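Local coordinates for protein oxidase (Sinorhizobium meliloti, PDB 4FFU) that is of unproven activity but, as a MaoC-like hot-dog-fold protein, is probably a hydratase-like enzyme acting on acyl thioesters, at residues T59-P64 and I81-M86. Sequence-based numbering, arbitrary orientation.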
# COMPACT_ATOMS: atom_id res chain seq x y z
N THR I 59 -5.38 6.25 7.18
CA THR I 59 -6.31 6.90 8.11
C THR I 59 -6.64 8.34 7.71
O THR I 59 -7.69 8.86 8.12
CB THR I 59 -5.73 6.94 9.54
OG1 THR I 59 -4.52 7.70 9.55
CG2 THR I 59 -5.47 5.52 10.06
N GLY I 60 -5.78 8.97 6.92
CA GLY I 60 -5.92 10.41 6.57
C GLY I 60 -5.28 11.38 7.57
O GLY I 60 -5.37 12.60 7.42
N ASP I 61 -4.58 10.83 8.57
CA ASP I 61 -3.89 11.64 9.60
C ASP I 61 -2.41 11.86 9.23
O ASP I 61 -1.59 10.96 9.40
CB ASP I 61 -4.00 10.94 10.96
CG ASP I 61 -3.33 11.73 12.11
OD1 ASP I 61 -2.48 12.61 11.85
OD2 ASP I 61 -3.64 11.43 13.28
N PHE I 62 -2.10 13.07 8.73
CA PHE I 62 -0.76 13.44 8.26
C PHE I 62 -0.14 14.49 9.19
O PHE I 62 0.71 15.28 8.77
CB PHE I 62 -0.82 13.99 6.81
CG PHE I 62 -1.01 12.91 5.79
CD1 PHE I 62 -2.27 12.37 5.55
CD2 PHE I 62 0.10 12.39 5.11
CE1 PHE I 62 -2.43 11.34 4.64
CE2 PHE I 62 -0.06 11.37 4.18
CZ PHE I 62 -1.33 10.86 3.95
N PHE I 63 -0.55 14.49 10.45
CA PHE I 63 -0.03 15.52 11.37
C PHE I 63 1.48 15.50 11.40
O PHE I 63 2.07 14.41 11.39
CB PHE I 63 -0.57 15.32 12.77
CG PHE I 63 -1.96 15.86 12.95
CD1 PHE I 63 -2.32 17.07 12.35
CD2 PHE I 63 -2.90 15.17 13.71
CE1 PHE I 63 -3.60 17.58 12.52
CE2 PHE I 63 -4.18 15.67 13.87
CZ PHE I 63 -4.53 16.87 13.28
N PRO I 64 2.11 16.69 11.47
CA PRO I 64 3.57 16.78 11.37
C PRO I 64 4.34 16.09 12.50
O PRO I 64 5.48 15.66 12.28
CB PRO I 64 3.84 18.29 11.31
CG PRO I 64 2.62 18.92 11.89
CD PRO I 64 1.48 18.02 11.47
N ILE I 81 6.68 10.64 16.24
CA ILE I 81 6.04 9.64 17.11
C ILE I 81 4.89 8.96 16.37
O ILE I 81 4.19 9.58 15.58
CB ILE I 81 5.57 10.24 18.46
CG1 ILE I 81 4.44 11.24 18.27
CG2 ILE I 81 6.76 10.86 19.22
CD1 ILE I 81 3.77 11.76 19.54
N ALA I 82 4.74 7.67 16.62
CA ALA I 82 3.70 6.87 15.94
C ALA I 82 2.33 7.32 16.36
O ALA I 82 2.13 7.72 17.51
CB ALA I 82 3.89 5.39 16.28
N HIS I 83 1.37 7.26 15.44
CA HIS I 83 -0.03 7.53 15.77
C HIS I 83 -0.50 6.54 16.84
O HIS I 83 -0.18 5.35 16.75
CB HIS I 83 -0.92 7.24 14.56
CG HIS I 83 -0.59 8.01 13.33
ND1 HIS I 83 0.48 7.71 12.51
CD2 HIS I 83 -1.30 8.98 12.68
CE1 HIS I 83 0.47 8.50 11.46
NE2 HIS I 83 -0.60 9.28 11.53
N GLY I 84 -1.28 7.01 17.81
CA GLY I 84 -1.90 6.13 18.80
C GLY I 84 -2.70 4.98 18.18
O GLY I 84 -2.63 3.83 18.64
N THR I 85 -3.45 5.30 17.13
CA THR I 85 -4.26 4.29 16.47
C THR I 85 -3.40 3.24 15.75
O THR I 85 -3.88 2.13 15.55
CB THR I 85 -5.26 4.90 15.45
OG1 THR I 85 -4.58 5.79 14.58
CG2 THR I 85 -6.43 5.63 16.17
N MSE I 86 -2.17 3.58 15.37
CA MSE I 86 -1.25 2.58 14.75
C MSE I 86 -0.74 1.60 15.79
O MSE I 86 -0.70 0.38 15.57
CB MSE I 86 0.00 3.25 14.13
CG MSE I 86 0.73 2.21 13.28
SE MSE I 86 2.62 2.76 13.14
CE MSE I 86 2.45 4.70 12.85
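Asp61 and His83 face each other with CA atoms 8.4 Å apart, the first in the loop between helices 49-59 and 64-67, the second at the N-cap position of helix 84-93. In this MaoC-like hot-dog fold, Asp61 and His66, five residues apart, match the spacing of the catalytic Asp and His of (R)-specific enoyl-CoA hydratases, so the contact probably lies at the active site. His83 NE2 donates to the backbone O of Asp61 at 2.9 Å, with an almost straight N-H...O angle of 167°. The acceptor sits at the ring edge, near the imidazole plane, whereas the donor is tilted 33° from the carbonyl plane. Together with stacking on His66 and contact with His55, the bond helps to hold the buried ring in this rotation. The Asp61 carboxylate stands nearly perpendicular to the imidazole, its OD2 3.4 Å from His83 CD2. With CG anti to the backbone N (chi1 -179°), the carboxylate reaches forward along its own loop as well, and OD1 closes an Asx turn by accepting from Phe63 N. Just before it, Thr59 forms an ST turn: Asp61 N donates to Thr59 OG1 over 3.3 Å, while the same OG1 is also hydrogen-bonded to His55 O.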